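Glideosome-associated protein 50 (Plasmodium falciparum 3D7, PDB 3TGH) forms part of the glideosome complex that drives parasite gliding and host cell invasion, and probably helps to anchor it in the inner membrane complex. Local coordinates at residues Q199-S204 with Y212-L217; D227-G232 with M245-C250. One frame throughout, in Å; residues are numbered along the deposited sequence.

Contact 1: residues Q199-S204 with Y212-L217; sequences QPIYSS and YLAYYL
NE2 of Q199, a residue packed against L213, is tied down twice: it donates a nearly straight bond of 2.9 Å to P200 O, meeting a lone pair in the carbonyl plane, and it is also hydrogen-bonded to S207 OG. In this calcineurin-like phosphoesterase fold the loop following strand 192-196 turns back here onto helix 211-216. With CG anti to the backbone N (chi1 173°) and the chain bent at chi2, Q199 sets its CG 3.8 Å from L213 CD1, while the same methyl lies 3.5 Å from the backbone atom Q199 O. The Q199 side chain comes within about 4 Å of a bound cobalt ion and of the metal ligand H233, so this end of the contact borders the metal site. No hydrogen bond joins the two segments; I201 makes most of the apolar contact. Its CG1 rests 3.8 Å from L213 CB, and the extended arm carries CD1 on to L217. The other branch does two jobs: I201 CG2 sits 3.8 Å from A214 CA on the helix, and the same methyl stands 3.8 Å above the centre of the Y202 ring.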
loop_
_atom_site.group_PDB
_atom_site.type_symbol
_atom_site.label_atom_id
_atom_site.label_comp_id
_atom_site.label_asym_id
_atom_site.label_seq_id
_atom_site.Cartn_x
_atom_site.Cartn_y
_atom_site.Cartn_z
ATOM N N GLN A 199 7.001 3.296 5.361
ATOM C CA GLN A 199 7.357 4.586 5.947
ATOM C C GLN A 199 6.833 5.779 5.123
ATOM O O GLN A 199 7.128 5.890 3.930
ATOM C CB GLN A 199 8.884 4.672 6.095
ATOM C CG GLN A 199 9.423 6.017 6.531
ATOM C CD GLN A 199 8.999 6.401 7.927
ATOM O OE1 GLN A 199 9.225 5.657 8.882
ATOM N NE2 GLN A 199 8.397 7.585 8.060
ATOM N N PRO A 200 6.073 6.690 5.763
ATOM C CA PRO A 200 5.669 7.918 5.064
ATOM C C PRO A 200 6.822 8.876 4.797
ATOM O O PRO A 200 7.792 8.921 5.556
ATOM C CB PRO A 200 4.671 8.582 6.024
ATOM C CG PRO A 200 4.809 7.888 7.306
ATOM C CD PRO A 200 5.402 6.547 7.061
ATOM N N ILE A 201 6.692 9.642 3.718
ATOM C CA ILE A 201 7.561 10.769 3.447
ATOM C C ILE A 201 7.149 11.921 4.370
ATOM O O ILE A 201 7.993 12.533 5.026
ATOM C CB ILE A 201 7.449 11.215 1.979
ATOM C CG1 ILE A 201 7.980 10.124 1.050
ATOM C CG2 ILE A 201 8.194 12.546 1.761
ATOM C CD1 ILE A 201 7.583 10.313 -0.420
ATOM N N TYR A 202 5.845 12.202 4.406
ATOM C CA TYR A 202 5.290 13.280 5.222
ATOM C C TYR A 202 4.262 12.701 6.175
ATOM O O TYR A 202 3.416 11.902 5.772
ATOM C CB TYR A 202 4.622 14.332 4.344
ATOM C CG TYR A 202 5.547 15.088 3.424
ATOM C CD1 TYR A 202 6.729 15.662 3.897
ATOM C CD2 TYR A 202 5.221 15.272 2.083
ATOM C CE1 TYR A 202 7.566 16.369 3.047
ATOM C CE2 TYR A 202 6.049 15.982 1.231
ATOM C CZ TYR A 202 7.214 16.534 1.718
ATOM O OH TYR A 202 8.032 17.231 0.862
ATOM N N SER A 203 4.333 13.105 7.443
ATOM C CA SER A 203 3.409 12.603 8.460
ATOM C C SER A 203 3.384 13.519 9.679
ATOM O O SER A 203 4.435 13.955 10.162
ATOM C CB SER A 203 3.796 11.185 8.890
ATOM O OG SER A 203 2.972 10.686 9.937
ATOM N N SER A 204 2.178 13.782 10.175
ATOM C CA SER A 204 1.993 14.484 11.445
ATOM C C SER A 204 2.038 13.503 12.624
ATOM O O SER A 204 1.972 13.923 13.784
ATOM C CB SER A 204 0.663 15.251 11.449
ATOM O OG SER A 204 0.569 16.141 10.350
ATOM N N TYR A 212 14.969 11.614 4.516
ATOM C CA TYR A 212 15.659 10.724 3.579
ATOM C C TYR A 212 14.788 10.387 2.365
ATOM O O TYR A 212 15.227 10.531 1.227
ATOM C CB TYR A 212 16.093 9.447 4.297
ATOM C CG TYR A 212 16.805 8.447 3.411
ATOM C CD1 TYR A 212 16.106 7.406 2.821
ATOM C CD2 TYR A 212 18.178 8.539 3.175
ATOM C CE1 TYR A 212 16.741 6.484 2.014
ATOM C CE2 TYR A 212 18.829 7.609 2.365
ATOM C CZ TYR A 212 18.093 6.584 1.787
ATOM O OH TYR A 212 18.699 5.649 0.987
ATOM N N LEU A 213 13.559 9.932 2.608
ATOM C CA LEU A 213 12.639 9.649 1.506
ATOM C C LEU A 213 12.217 10.948 0.810
ATOM O O LEU A 213 12.045 10.963 -0.400
ATOM C CB LEU A 213 11.422 8.838 1.973
ATOM C CG LEU A 213 11.690 7.410 2.472
ATOM C CD1 LEU A 213 10.383 6.766 2.930
ATOM C CD2 LEU A 213 12.389 6.561 1.399
ATOM N N ALA A 214 12.087 12.043 1.560
ATOM C CA ALA A 214 11.824 13.353 0.944
ATOM C C ALA A 214 12.907 13.748 -0.058
ATOM O O ALA A 214 12.611 14.330 -1.104
ATOM C CB ALA A 214 11.668 14.443 2.017
ATOM N N TYR A 215 14.159 13.432 0.254
ATOM C CA TYR A 215 15.268 13.795 -0.636
ATOM C C TYR A 215 15.434 12.831 -1.810
ATOM O O TYR A 215 15.709 13.271 -2.927
ATOM C CB TYR A 215 16.583 13.890 0.134
ATOM C CG TYR A 215 17.700 14.494 -0.694
ATOM C CD1 TYR A 215 17.841 15.878 -0.811
ATOM C CD2 TYR A 215 18.603 13.682 -1.380
ATOM C CE1 TYR A 215 18.866 16.437 -1.585
ATOM C CE2 TYR A 215 19.629 14.232 -2.155
ATOM C CZ TYR A 215 19.754 15.605 -2.251
ATOM O OH TYR A 215 20.767 16.144 -3.015
ATOM N N TYR A 216 15.274 11.529 -1.564
ATOM C CA TYR A 216 15.540 10.507 -2.592
ATOM C C TYR A 216 14.311 9.932 -3.285
ATOM O O TYR A 216 14.368 9.636 -4.474
ATOM C CB TYR A 216 16.356 9.350 -2.009
ATOM C CG TYR A 216 17.767 9.745 -1.647
ATOM C CD1 TYR A 216 18.696 10.051 -2.638
ATOM C CD2 TYR A 216 18.173 9.823 -0.321
ATOM C CE1 TYR A 216 19.997 10.422 -2.315
ATOM C CE2 TYR A 216 19.471 10.196 0.015
ATOM C CZ TYR A 216 20.377 10.497 -0.989
ATOM O OH TYR A 216 21.665 10.865 -0.668
ATOM N N LEU A 217 13.218 9.739 -2.556
ATOM C CA LEU A 217 12.035 9.074 -3.132
ATOM C C LEU A 217 11.127 10.123 -3.771
ATOM O O LEU A 217 10.704 9.969 -4.918
ATOM C CB LEU A 217 11.266 8.308 -2.050
ATOM C CG LEU A 217 10.434 7.046 -2.348
ATOM C CD1 LEU A 217 9.233 6.975 -1.405
ATOM C CD2 LEU A 217 10.012 6.883 -3.812
#

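Contact 2: residues D227-G232 with M245-C250; sequences DLYISG and MAHITC
The extended chi2 of I248 (175°) carries its CD1 back along the strand to L228, where the twisted chi1 of that leucine (-91°) brings CG and CD2 within reach. I248 CD1 lies 3.7 Å from L228 CD2, and the two side chains cross at a slant. They sit on neighbouring parallel strands, 228-231 and 245-250, inside one of the two mixed sheets that face each other in the metallophosphoesterase sandwich. The strand directions differ by 19°. Five backbone bonds join them in the parallel pattern: D227 O, Y229 O and S231 O accept from A246 N, I248 N and C250 N, while Y229 N and S231 N return bonds to A246 O and I248 O. The bond from A246 N to D227 O is nearly straight (2.9 Å), and that from S231 N to I248 O measures 2.8 Å.

L228, I230, A246 and I248 share one face, where L228 CD1 also approaches A246 CB at 4.1 Å; strands 275-282 and 285-292 of the second sheet pack over this side. Y229, S231, H247 and T249 occupy the other face, with helix 218-223 against H247. There H247 ND1 comes to the edge of the Y229 ring, 4.3 Å from CD2. At the far end, next to the metal ligand H233, T249 CG2 approaches G232 O at 3.8 Å.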
loop_
_atom_site.group_PDB
_atom_site.type_symbol
_atom_site.label_atom_id
_atom_site.label_comp_id
_atom_site.label_asym_id
_atom_site.label_seq_id
_atom_site.Cartn_x
_atom_site.Cartn_y
_atom_site.Cartn_z
ATOM N N ASP A 227 -0.069 10.052 -8.192
ATOM C CA ASP A 227 -1.297 10.574 -7.597
ATOM C C ASP A 227 -1.314 10.426 -6.079
ATOM O O ASP A 227 -1.557 11.402 -5.357
ATOM C CB ASP A 227 -2.509 9.864 -8.208
ATOM C CG ASP A 227 -2.656 10.147 -9.688
ATOM O OD1 ASP A 227 -2.983 11.301 -10.049
ATOM O OD2 ASP A 227 -2.439 9.219 -10.499
ATOM N N LEU A 228 -1.057 9.205 -5.609
ATOM C CA LEU A 228 -1.110 8.857 -4.188
ATOM C C LEU A 228 0.135 8.087 -3.759
ATOM O O LEU A 228 0.551 7.150 -4.441
ATOM C CB LEU A 228 -2.289 7.929 -3.908
ATOM C CG LEU A 228 -3.674 8.428 -3.517
ATOM C CD1 LEU A 228 -4.204 9.458 -4.472
ATOM C CD2 LEU A 228 -4.594 7.219 -3.427
ATOM N N TYR A 229 0.701 8.456 -2.614
ATOM C CA TYR A 229 1.626 7.577 -1.908
ATOM C C TYR A 229 0.937 7.169 -0.614
ATOM O O TYR A 229 0.677 8.005 0.245
ATOM C CB TYR A 229 2.982 8.245 -1.620
ATOM C CG TYR A 229 3.899 7.379 -0.766
ATOM C CD1 TYR A 229 4.139 6.049 -1.099
ATOM C CD2 TYR A 229 4.499 7.873 0.381
ATOM C CE1 TYR A 229 4.954 5.245 -0.322
ATOM C CE2 TYR A 229 5.335 7.072 1.167
ATOM C CZ TYR A 229 5.549 5.755 0.813
ATOM O OH TYR A 229 6.359 4.942 1.573
ATOM N N ILE A 230 0.592 5.886 -0.517
ATOM C CA ILE A 230 -0.109 5.326 0.633
ATOM C C ILE A 230 0.891 4.602 1.528
ATOM O O ILE A 230 1.589 3.681 1.082
ATOM C CB ILE A 230 -1.221 4.335 0.191
ATOM C CG1 ILE A 230 -2.152 4.983 -0.851
ATOM C CG2 ILE A 230 -2.001 3.829 1.426
ATOM C CD1 ILE A 230 -3.180 4.008 -1.487
ATOM N N SER A 231 0.984 5.035 2.782
ATOM C CA SER A 231 1.928 4.457 3.723
ATOM C C SER A 231 1.227 4.124 5.034
ATOM O O SER A 231 0.034 4.389 5.205
ATOM C CB SER A 231 3.090 5.427 3.949
ATOM O OG SER A 231 2.611 6.659 4.434
ATOM N N GLY A 232 1.971 3.511 5.944
ATOM C CA GLY A 232 1.463 3.136 7.251
ATOM C C GLY A 232 2.476 3.591 8.278
ATOM O O GLY A 232 2.841 4.765 8.304
ATOM N N MET A 245 -0.113 15.821 -5.369
ATOM C CA MET A 245 0.121 14.467 -4.880
ATOM C C MET A 245 -0.441 14.362 -3.476
ATOM O O MET A 245 -0.188 15.231 -2.637
ATOM C CB MET A 245 1.614 14.130 -4.856
ATOM C CG MET A 245 1.889 12.659 -4.549
ATOM S SD MET A 245 3.630 12.207 -4.409
ATOM C CE MET A 245 4.343 13.077 -5.806
ATOM N N ALA A 246 -1.207 13.307 -3.228
ATOM C CA ALA A 246 -1.739 13.041 -1.907
ATOM C C ALA A 246 -0.854 12.024 -1.188
ATOM O O ALA A 246 -0.560 10.957 -1.717
ATOM C CB ALA A 246 -3.166 12.530 -1.993
ATOM N N HIS A 247 -0.440 12.370 0.024
ATOM C CA HIS A 247 0.247 11.447 0.906
ATOM C C HIS A 247 -0.786 10.947 1.897
ATOM O O HIS A 247 -1.342 11.722 2.674
ATOM C CB HIS A 247 1.394 12.158 1.625
ATOM C CG HIS A 247 2.431 12.707 0.698
ATOM N ND1 HIS A 247 3.637 12.078 0.476
ATOM C CD2 HIS A 247 2.429 13.811 -0.088
ATOM C CE1 HIS A 247 4.341 12.780 -0.395
ATOM N NE2 HIS A 247 3.632 13.840 -0.749
ATOM N N ILE A 248 -1.070 9.655 1.848
ATOM C CA ILE A 248 -2.082 9.077 2.699
ATOM C C ILE A 248 -1.422 8.136 3.686
ATOM O O ILE A 248 -0.714 7.208 3.280
ATOM C CB ILE A 248 -3.123 8.309 1.879
ATOM C CG1 ILE A 248 -3.898 9.268 0.967
ATOM C CG2 ILE A 248 -4.059 7.551 2.808
ATOM C CD1 ILE A 248 -4.866 8.573 0.033
ATOM N N THR A 249 -1.646 8.384 4.979
ATOM C CA THR A 249 -1.268 7.443 6.013
ATOM C C THR A 249 -2.498 6.627 6.400
ATOM O O THR A 249 -3.582 7.171 6.675
ATOM C CB THR A 249 -0.715 8.118 7.274
ATOM O OG1 THR A 249 0.329 9.025 6.915
ATOM C CG2 THR A 249 -0.163 7.064 8.230
ATOM N N CYS A 250 -2.316 5.315 6.400
ATOM C CA CYS A 250 -3.362 4.374 6.749
ATOM C C CYS A 250 -2.704 3.289 7.590
ATOM O O CYS A 250 -2.533 2.152 7.148
ATOM C CB CYS A 250 -4.009 3.831 5.474
ATOM S SG CYS A 250 -5.467 2.837 5.748
#

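In the fold
Along the chain both segments of contact 1 precede those of contact 2, and the centres of the two contacts lie 11 Å apart. The loop and helix of contact 1 follow strand 192-196, which pairs directly with strand 228-231 of contact 2; helix 218-223, between the two contacts in sequence, touches I201, Y202, M245 and H247. The loop thus lies over the sheet face bearing Y229, S231 and H247. Q199 O accepts a hydrogen bond of 2.7 Å from Y229 OH, P200 packs on S231, and the Y202 and H247 rings meet edge to face. Q199 packs on the metal ligand H233, which directly follows G232, so the loop borders the cation site and strand 228-231 leads into it; the cation's role is unclear.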